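Local coordinates for protein aspartokinase (Synechocystis, PDB 3L76) that probably catalyses ATP-dependent phosphorylation of the beta-carboxyl group of aspartate, and binds threonine and lysine at its ACT domains, at residues L276-R281 with P335-Y340; Q304-G309 with Q444-I449; P541-H546 with S586-A591. All blocks are in the same frame, centred on the assembly; numbering follows the deposited sequence.

Contact 1: L276-R281 with P335-Y340. With THR (threonine), chain C; SO4 (sulfate ion), chain G.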
loop_
_atom_site.group_PDB
_atom_site.type_symbol
_atom_site.label_atom_id
_atom_site.label_comp_id
_atom_site.label_asym_id
_atom_site.label_seq_id
_atom_site.Cartn_x
_atom_site.Cartn_y
_atom_site.Cartn_z
ATOM N N LEU A 276 -4.927 20.418 58.998
ATOM C CA LEU A 276 -6.221 19.744 58.979
ATOM C C LEU A 276 -7.381 20.698 59.246
ATOM O O LEU A 276 -7.250 21.645 60.024
ATOM C CB LEU A 276 -6.240 18.658 60.052
ATOM C CG LEU A 276 -5.140 17.610 60.005
ATOM C CD1 LEU A 276 -5.214 16.748 61.243
ATOM C CD2 LEU A 276 -5.249 16.771 58.730
ATOM N N ARG A 277 -8.512 20.427 58.603
ATOM C CA ARG A 277 -9.777 21.100 58.898
ATOM C C ARG A 277 -9.672 22.617 58.840
ATOM O O ARG A 277 -10.100 23.324 59.756
ATOM C CB ARG A 277 -10.310 20.672 60.267
ATOM C CG ARG A 277 -11.797 20.912 60.438
ATOM C CD ARG A 277 -12.331 20.134 61.611
ATOM N NE ARG A 277 -13.786 20.137 61.649
ATOM C CZ ARG A 277 -14.494 19.770 62.707
ATOM N NH1 ARG A 277 -13.885 19.381 63.820
ATOM N NH2 ARG A 277 -15.810 19.793 62.654
ATOM N N VAL A 278 -9.088 23.108 57.763
ATOM C CA VAL A 278 -8.980 24.534 57.527
ATOM C C VAL A 278 -10.261 24.945 56.776
ATOM O O VAL A 278 -10.946 24.094 56.214
ATOM C CB VAL A 278 -7.673 24.825 56.723
ATOM C CG1 VAL A 278 -7.940 24.803 55.236
ATOM C CG2 VAL A 278 -7.060 26.134 57.128
ATOM N N PRO A 279 -10.612 26.243 56.788
ATOM C CA PRO A 279 -11.846 26.659 56.097
ATOM C C PRO A 279 -11.758 26.495 54.577
ATOM O O PRO A 279 -10.730 26.816 53.972
ATOM C CB PRO A 279 -11.980 28.151 56.464
ATOM C CG PRO A 279 -11.157 28.326 57.702
ATOM C CD PRO A 279 -10.023 27.341 57.580
ATOM N N ASP A 280 -12.833 26.009 53.964
ATOM C CA ASP A 280 -12.849 25.821 52.514
ATOM C C ASP A 280 -13.361 27.045 51.778
ATOM O O ASP A 280 -14.493 27.064 51.304
ATOM C CB ASP A 280 -13.688 24.600 52.125
ATOM C CG ASP A 280 -13.706 24.361 50.620
ATOM O OD1 ASP A 280 -12.783 24.837 49.913
ATOM O OD2 ASP A 280 -14.644 23.697 50.140
ATOM N N ARG A 281 -12.516 28.060 51.672
ATOM C CA ARG A 281 -12.875 29.291 50.994
ATOM C C ARG A 281 -11.646 29.872 50.304
ATOM O O ARG A 281 -10.525 29.543 50.666
ATOM C CB ARG A 281 -13.423 30.300 52.004
ATOM C CG ARG A 281 -12.448 30.643 53.119
ATOM C CD ARG A 281 -12.918 31.834 53.949
ATOM N NE ARG A 281 -11.959 32.136 55.009
ATOM C CZ ARG A 281 -12.178 31.950 56.307
ATOM N NH1 ARG A 281 -13.346 31.486 56.734
ATOM N NH2 ARG A 281 -11.222 32.241 57.177
ATOM N N PRO A 335 -3.457 29.772 63.427
ATOM C CA PRO A 335 -4.470 30.513 64.195
ATOM C C PRO A 335 -5.168 31.605 63.378
ATOM O O PRO A 335 -6.351 31.868 63.582
ATOM C CB PRO A 335 -3.662 31.122 65.345
ATOM C CG PRO A 335 -2.529 30.175 65.527
ATOM C CD PRO A 335 -2.170 29.696 64.141
ATOM N N ALA A 336 -4.451 32.208 62.443
ATOM C CA ALA A 336 -5.031 33.226 61.571
ATOM C C ALA A 336 -6.102 32.685 60.622
ATOM O O ALA A 336 -6.818 33.464 60.001
ATOM C CB ALA A 336 -3.937 33.935 60.775
ATOM N N LEU A 337 -6.204 31.363 60.493
ATOM C CA LEU A 337 -7.231 30.762 59.634
ATOM C C LEU A 337 -8.477 30.340 60.423
ATOM O O LEU A 337 -9.366 29.690 59.881
ATOM C CB LEU A 337 -6.667 29.549 58.888
ATOM C CG LEU A 337 -5.950 29.620 57.532
ATOM C CD1 LEU A 337 -5.539 31.019 57.129
ATOM C CD2 LEU A 337 -4.753 28.671 57.509
ATOM N N ARG A 338 -8.537 30.712 61.698
ATOM C CA ARG A 338 -9.617 30.253 62.583
ATOM C C ARG A 338 -10.717 31.291 62.873
ATOM O O ARG A 338 -10.606 32.457 62.520
ATOM C CB ARG A 338 -9.038 29.735 63.911
ATOM C CG ARG A 338 -7.936 28.702 63.747
ATOM C CD ARG A 338 -7.552 28.102 65.087
ATOM N NE ARG A 338 -6.548 27.048 64.957
ATOM C CZ ARG A 338 -5.406 26.993 65.642
ATOM N NH1 ARG A 338 -5.076 27.938 66.522
ATOM N NH2 ARG A 338 -4.579 25.981 65.443
ATOM N N SER A 339 -11.787 30.833 63.510
ATOM C CA SER A 339 -12.804 31.712 64.069
ATOM C C SER A 339 -12.127 32.744 64.954
ATOM O O SER A 339 -12.024 33.900 64.587
ATOM C CB SER A 339 -13.785 30.907 64.920
ATOM O OG SER A 339 -14.359 29.873 64.159
ATOM N N TYR A 340 -11.707 32.319 66.143
ATOM C CA TYR A 340 -10.783 33.101 66.961
ATOM C C TYR A 340 -9.478 32.322 67.038
ATOM O O TYR A 340 -9.493 31.096 66.941
ATOM C CB TYR A 340 -11.357 33.431 68.363
ATOM C CG TYR A 340 -12.022 32.293 69.135
ATOM C CD1 TYR A 340 -11.486 31.842 70.348
ATOM C CD2 TYR A 340 -13.207 31.711 68.688
ATOM C CE1 TYR A 340 -12.094 30.815 71.082
ATOM C CE2 TYR A 340 -13.832 30.681 69.413
ATOM C CZ TYR A 340 -13.274 30.239 70.607
ATOM O OH TYR A 340 -13.908 29.232 71.322
HETATM N N THR C . -10.410 26.345 49.159
HETATM C CA THR C . -9.216 26.908 49.804
HETATM C C THR C . -8.568 27.998 48.956
HETATM O O THR C . -9.021 28.271 47.831
HETATM C CB THR C . -8.181 25.822 50.155
HETATM O OG1 THR C . -7.728 25.173 48.954
HETATM C CG2 THR C . -8.818 24.780 51.065
HETATM O OXT THR C . -7.607 28.635 49.403
HETATM S S SO4 G . -16.563 21.180 59.200
HETATM O O1 SO4 G . -16.447 19.927 58.518
HETATM O O2 SO4 G . -15.421 22.067 59.191
HETATM O O3 SO4 G . -17.628 21.871 58.508
HETATM O O4 SO4 G . -16.744 20.876 60.586
HETATM O O HOH W 1 -10.453 33.494 59.971
HETATM O O HOH W 2 -12.347 30.905 59.815
#
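V278, at the end of strand 271-279, lies 6.8 Å CA to CA from L337 in the loop after helix 323-333, both within the first ACT domain, and no direct backbone hydrogen bond joins the two segments. Just before V278, R277, with positive phi, shares N312 with V278 in a G1 beta bulge. Methyl CG2 of V278 meets CD2 of L337 at 3.5 Å, the two side chains running obliquely across each other, and V284 of helix 284-294 touches both. The P279 ring turns CG and CD to the carbonyl of L337, CD lying 3.4 Å from L337 O and 4.2 Å from L337 CB. R281 has CG between its backbone N and carbonyl carbon (chi1 59°), which brings the extended chain back beside P279, whose CB lies above one face of the guanidinium, toward its rim. At the edge of that group, in its plane, water 2 accepts from R281 NH2 at 3.2 Å and donates to L337 O; water 1 accepts only weakly from R281 NH2 but donates to R338 O at 2.8 Å. On the pocket side, OD1 of D280 takes the amino group of the bound threonine (THR N) at 2.9 Å; the same OD1 has a weak bond with N557 ND2. R277 turns elsewhere and presents its guanidinium edge to a sulfate, probably from the crystallisation liquor: NH2 donates to O4 at 164°, NE weakly. A leucine in place of R277 would probably cost the sulfate these donors, leaving it the bonds from S311 OG and N310 N. The chemistry is thus divided: a small apolar patch packs strand against loop directly, while the polar link beside it runs through water.

Contact 2: Q304-G309 with Q444-I449. With THR (threonine), chain C.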
loop_
_atom_site.group_PDB
_atom_site.type_symbol
_atom_site.label_atom_id
_atom_site.label_comp_id
_atom_site.label_asym_id
_atom_site.label_seq_id
_atom_site.Cartn_x
_atom_site.Cartn_y
_atom_site.Cartn_z
ATOM N N GLN A 304 -4.184 18.213 47.970
ATOM C CA GLN A 304 -5.451 18.565 48.574
ATOM C C GLN A 304 -6.590 17.856 47.863
ATOM O O GLN A 304 -6.932 18.192 46.726
ATOM C CB GLN A 304 -5.664 20.069 48.539
ATOM C CG GLN A 304 -6.989 20.500 49.173
ATOM C CD GLN A 304 -7.253 21.976 48.987
ATOM O OE1 GLN A 304 -6.466 22.839 49.430
ATOM N NE2 GLN A 304 -8.352 22.284 48.316
ATOM N N SER A 305 -7.176 16.874 48.538
ATOM C CA SER A 305 -8.278 16.105 47.965
ATOM C C SER A 305 -9.602 16.848 48.147
ATOM O O SER A 305 -9.621 18.066 48.340
ATOM C CB SER A 305 -8.326 14.692 48.556
ATOM O OG SER A 305 -9.400 13.928 48.024
ATOM N N ILE A 306 -10.702 16.113 48.062
ATOM C CA ILE A 306 -12.031 16.704 48.130
ATOM C C ILE A 306 -12.366 17.254 49.529
ATOM O O ILE A 306 -11.888 16.734 50.547
ATOM C CB ILE A 306 -13.103 15.691 47.661
ATOM C CG1 ILE A 306 -14.442 16.396 47.467
ATOM C CG2 ILE A 306 -13.227 14.530 48.631
ATOM C CD1 ILE A 306 -15.521 15.514 46.956
ATOM N N HIS A 307 -13.180 18.306 49.567
ATOM C CA HIS A 307 -13.605 18.922 50.829
ATOM C C HIS A 307 -14.310 17.921 51.738
ATOM O O HIS A 307 -14.851 16.908 51.287
ATOM C CB HIS A 307 -14.550 20.088 50.557
ATOM C CG HIS A 307 -15.880 19.652 50.034
ATOM N ND1 HIS A 307 -16.975 19.471 50.846
ATOM C CD2 HIS A 307 -16.272 19.304 48.787
ATOM C CE1 HIS A 307 -17.996 19.061 50.114
ATOM N NE2 HIS A 307 -17.593 18.941 48.865
ATOM N N ASP A 308 -14.265 18.197 53.030
ATOM C CA ASP A 308 -15.032 17.454 54.007
ATOM C C ASP A 308 -15.913 18.474 54.735
ATOM O O ASP A 308 -15.408 19.296 55.508
ATOM C CB ASP A 308 -14.105 16.706 54.970
ATOM C CG ASP A 308 -14.865 15.976 56.075
ATOM O OD1 ASP A 308 -16.096 16.172 56.209
ATOM O OD2 ASP A 308 -14.227 15.201 56.816
ATOM N N GLY A 309 -17.218 18.428 54.460
ATOM C CA GLY A 309 -18.143 19.454 54.908
ATOM C C GLY A 309 -17.721 20.816 54.388
ATOM O O GLY A 309 -17.434 20.974 53.200
ATOM N N GLN A 444 -13.679 17.529 31.968
ATOM C CA GLN A 444 -13.546 16.466 32.950
ATOM C C GLN A 444 -14.628 16.504 34.009
ATOM O O GLN A 444 -15.229 17.537 34.252
ATOM C CB GLN A 444 -12.184 16.555 33.614
ATOM C CG GLN A 444 -11.443 15.241 33.659
ATOM C CD GLN A 444 -10.690 14.943 32.379
ATOM O OE1 GLN A 444 -9.476 14.794 32.375
ATOM N NE2 GLN A 444 -11.415 14.868 31.285
ATOM N N ALA A 445 -14.866 15.363 34.638
ATOM C CA ALA A 445 -15.766 15.289 35.783
ATOM C C ALA A 445 -15.034 14.793 37.033
ATOM O O ALA A 445 -14.227 13.868 36.979
ATOM C CB ALA A 445 -16.943 14.374 35.469
ATOM N N GLN A 446 -15.322 15.406 38.168
ATOM C CA GLN A 446 -14.756 14.931 39.422
ATOM C C GLN A 446 -15.618 13.824 40.001
ATOM O O GLN A 446 -16.837 13.921 40.024
ATOM C CB GLN A 446 -14.636 16.074 40.413
ATOM C CG GLN A 446 -14.196 15.656 41.801
ATOM C CD GLN A 446 -14.431 16.756 42.817
ATOM O OE1 GLN A 446 -13.494 17.344 43.338
ATOM N NE2 GLN A 446 -15.693 17.052 43.082
ATOM N N ILE A 447 -14.982 12.754 40.441
ATOM C CA ILE A 447 -15.696 11.693 41.125
ATOM C C ILE A 447 -14.922 11.316 42.376
ATOM O O ILE A 447 -13.749 10.968 42.309
ATOM C CB ILE A 447 -15.870 10.438 40.251
ATOM C CG1 ILE A 447 -16.553 10.791 38.935
ATOM C CG2 ILE A 447 -16.675 9.376 41.001
ATOM C CD1 ILE A 447 -16.795 9.597 38.060
ATOM N N ALA A 448 -15.583 11.393 43.520
ATOM C CA ALA A 448 -14.935 11.061 44.766
ATOM C C ALA A 448 -15.598 9.870 45.389
ATOM O O ALA A 448 -16.819 9.729 45.377
ATOM C CB ALA A 448 -14.950 12.232 45.727
ATOM N N ILE A 449 -14.775 9.000 45.940
ATOM C CA ILE A 449 -15.305 7.908 46.696
ATOM C C ILE A 449 -14.955 8.089 48.184
ATOM O O ILE A 449 -13.808 7.969 48.601
ATOM C CB ILE A 449 -14.974 6.539 46.020
ATOM C CG1 ILE A 449 -14.569 5.499 47.030
ATOM C CG2 ILE A 449 -13.963 6.693 44.874
ATOM C CD1 ILE A 449 -15.742 4.972 47.823
HETATM N N THR C . -10.410 26.345 49.159
HETATM C CA THR C . -9.216 26.908 49.804
HETATM C C THR C . -8.568 27.998 48.956
HETATM O O THR C . -9.021 28.271 47.831
HETATM C CB THR C . -8.181 25.822 50.155
HETATM O OG1 THR C . -7.728 25.173 48.954
HETATM C CG2 THR C . -8.818 24.780 51.065
HETATM O OXT THR C . -7.607 28.635 49.403
#
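The hydroxyl OG1 of the bound threonine is gripped by both ends of one amide, donating to Q304 OE1 at 2.7 Å and accepting a weak bond from Q304 NE2 at 3.0 Å, while two residues further on I306 turns to A448 of 444-449. Q304 reaches the ligand with CG opposite its backbone N (chi1 -180°) and the chain extended beyond; its NE2 also bonds I558 O and E559 O, so the amide is fixed in rotation from the protein side as well. This is part of the threonine pocket shared by the first and last ACT domains, where N557 and I558 also bind the ligand. The contact proper is apolar. I306 is the finger: CG1 opposite its own N (chi1 -169°) and a straight continuation send CD1 out to A448 CB at 3.6 Å. The branch methyl CG2 of I306 follows at 4.1 Å from the same A448 CB. The end of the Q446 side chain crosses I306 obliquely and flanks CD1, so that one methyl lies against two strand residues that face the same way. With I306, A448 and Q446 all buried, the meeting is closed to solvent. Beyond I306 the loop is braced from within: H307 ND1 donates to G309 O at 2.8 Å, on a lone pair in the carbonyl plane, though G309 O stands 24° out of the imidazole plane. H307 O takes a further bond from R450. The loop, of the first ACT domain, runs from strand 302-303 to strand 311-318 and rests on strand 437-453 of the third, paired antiparallel with 490-498 and 520-533; I447 points the other way, toward helix 499-512, so the loop packs on the sheet face opposite that helix.

Contact 3: P541-H546 with S586-A591. With LYS (lysine), chain E.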
loop_
_atom_site.group_PDB
_atom_site.type_symbol
_atom_site.label_atom_id
_atom_site.label_comp_id
_atom_site.label_asym_id
_atom_site.label_seq_id
_atom_site.Cartn_x
_atom_site.Cartn_y
_atom_site.Cartn_z
ATOM N N PRO A 541 11.327 28.416 46.143
ATOM C CA PRO A 541 10.179 28.671 47.018
ATOM C C PRO A 541 9.234 29.734 46.463
ATOM O O PRO A 541 9.668 30.629 45.742
ATOM C CB PRO A 541 10.826 29.148 48.323
ATOM C CG PRO A 541 12.192 28.549 48.304
ATOM C CD PRO A 541 12.606 28.563 46.851
ATOM N N GLY A 542 7.948 29.603 46.777
ATOM C CA GLY A 542 6.965 30.604 46.414
ATOM C C GLY A 542 6.289 30.475 45.061
ATOM O O GLY A 542 5.482 31.342 44.718
ATOM N N VAL A 543 6.593 29.427 44.287
ATOM C CA VAL A 543 5.913 29.250 43.002
ATOM C C VAL A 543 4.450 28.848 43.202
ATOM O O VAL A 543 3.525 29.469 42.678
ATOM C CB VAL A 543 6.602 28.213 42.104
ATOM C CG1 VAL A 543 5.753 27.947 40.876
ATOM C CG2 VAL A 543 7.982 28.696 41.697
ATOM N N ALA A 544 4.234 27.791 43.957
ATOM C CA ALA A 544 2.871 27.410 44.263
ATOM C C ALA A 544 2.122 28.573 44.932
ATOM O O ALA A 544 0.945 28.807 44.651
ATOM C CB ALA A 544 2.856 26.182 45.140
ATOM N N ALA A 545 2.808 29.309 45.805
ATOM C CA ALA A 545 2.153 30.388 46.525
ATOM C C ALA A 545 1.662 31.458 45.561
ATOM O O ALA A 545 0.543 31.958 45.685
ATOM C CB ALA A 545 3.074 30.979 47.576
ATOM N N HIS A 546 2.492 31.794 44.586
ATOM C CA HIS A 546 2.108 32.791 43.597
ATOM C C HIS A 546 0.895 32.353 42.794
ATOM O O HIS A 546 0.002 33.144 42.525
ATOM C CB HIS A 546 3.266 33.082 42.656
ATOM C CG HIS A 546 3.147 34.397 41.958
ATOM N ND1 HIS A 546 2.863 35.568 42.632
ATOM C CD2 HIS A 546 3.266 34.735 40.653
ATOM C CE1 HIS A 546 2.816 36.565 41.771
ATOM N NE2 HIS A 546 3.057 36.089 40.562
ATOM N N SER A 586 -1.189 35.522 33.446
ATOM C CA SER A 586 -0.754 36.860 33.830
ATOM C C SER A 586 0.150 36.833 35.055
ATOM O O SER A 586 1.121 37.579 35.136
ATOM C CB SER A 586 -1.956 37.763 34.094
ATOM O OG SER A 586 -2.753 37.899 32.932
ATOM N N ALA A 587 -0.178 35.976 36.012
ATOM C CA ALA A 587 0.614 35.868 37.232
ATOM C C ALA A 587 2.078 35.591 36.925
ATOM O O ALA A 587 2.963 36.090 37.607
ATOM C CB ALA A 587 0.050 34.790 38.141
ATOM N N PHE A 588 2.341 34.806 35.891
ATOM C CA PHE A 588 3.715 34.419 35.603
ATOM C C PHE A 588 4.322 35.136 34.391
ATOM O O PHE A 588 5.325 34.698 33.833
ATOM C CB PHE A 588 3.827 32.894 35.509
ATOM C CG PHE A 588 3.545 32.188 36.823
ATOM C CD1 PHE A 588 4.495 32.171 37.839
ATOM C CD2 PHE A 588 2.331 31.553 37.043
ATOM C CE1 PHE A 588 4.242 31.530 39.044
ATOM C CE2 PHE A 588 2.069 30.916 38.252
ATOM C CZ PHE A 588 3.026 30.902 39.251
ATOM N N ASN A 589 3.715 36.259 34.015
ATOM C CA ASN A 589 4.222 37.101 32.930
ATOM C C ASN A 589 4.494 36.343 31.642
ATOM O O ASN A 589 5.462 36.633 30.946
ATOM C CB ASN A 589 5.491 37.835 33.367
ATOM C CG ASN A 589 5.254 38.752 34.545
ATOM O OD1 ASN A 589 4.182 39.348 34.679
ATOM N ND2 ASN A 589 6.255 38.874 35.408
ATOM N N LEU A 590 3.632 35.385 31.328
ATOM C CA LEU A 590 3.801 34.554 30.142
ATOM C C LEU A 590 3.508 35.278 28.815
ATOM O O LEU A 590 3.810 34.759 27.736
ATOM C CB LEU A 590 2.960 33.279 30.271
ATOM C CG LEU A 590 3.702 32.068 30.841
ATOM C CD1 LEU A 590 4.764 32.512 31.820
ATOM C CD2 LEU A 590 2.748 31.074 31.489
ATOM N N ALA A 591 2.938 36.475 28.893
ATOM C CA ALA A 591 2.612 37.235 27.688
ATOM C C ALA A 591 3.873 37.772 26.989
ATOM O O ALA A 591 3.974 37.754 25.752
ATOM C CB ALA A 591 1.668 38.363 28.025
HETATM N N LYS E . 8.860 23.946 44.826
HETATM C CA LYS E . 7.868 24.949 44.463
HETATM C C LYS E . 7.478 25.770 45.700
HETATM O O LYS E . 7.934 25.494 46.821
HETATM C CB LYS E . 6.638 24.303 43.811
HETATM C CG LYS E . 5.954 23.199 44.648
HETATM C CD LYS E . 4.732 22.616 43.908
HETATM C CE LYS E . 5.145 21.659 42.792
HETATM N NZ LYS E . 6.054 20.582 43.323
HETATM O OXT LYS E . 6.721 26.740 45.603
#
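H546 and F588 meet as a T-shaped pair, the imidazole bringing its edge to the phenyl face with the planes at 79° and the centroids 5.2 Å apart. H546 CD2 is the atom over the phenyl face, 3.7 Å from F588 CE1, and the two side chains run past each other in opposite directions. The close-packed part lies on the inner side of F588. There V543 O comes to the ring edge, in its plane, 3.7 Å from CZ of F588, and V543 CG1 stands 4.3 Å from F588 CE1. F547, on the same helix as H546, and V435 also touch the F588 side chain, while V543 leans on A434 and M537. F588 has CG opposite its carbonyl carbon (chi1 -65°), which carries the ring back from its own backbone toward helix 543-552. The pairing joins the two helices of the last ACT domain, the start of 543-552 against the end of 577-587. The second helix stops in a Schellman motif: N589, with positive phi, is its C-prime residue, and N589 N bonds S586 O. G542 is the N-cap of helix 543-552, whose first amides hold the carboxylate of the bound lysine: A544 N donates to LYS OXT at 3.2 Å, V543 N more weakly, a place where the helix dipole would probably help. Toward solvent the contact is looser. H546 is exposed and has the single hydrogen bond between the segments, NE2 to A587 O at 3.0 Å. A587 O lies near the imidazole plane, but the bond is bent, with the donor 37° above the carbonyl plane rather than on a lone pair. A587 CB lies well off the imidazole plane, 4.1 Å from H546 NE2, and N589 just beyond it is exposed.

Contacts 1 and 2 are neighbours, their centres 19 Å apart, and they touch where D280 OD2 packs on H307 CB at 3.6 Å. Both reach the same threonine, which A285 and, from the last ACT domain, N557 and I558 also bond. Contact 3 belongs to that last domain and sits about 25 Å, centre to centre, from each of the others, with nearest atoms about 12 Å from contact 1 and 11 Å from contact 2. It borders a lysine site, which D298, I299 and D300 of the first ACT domain help to build. Each of these two domains thus lends residues to the other's effector pocket.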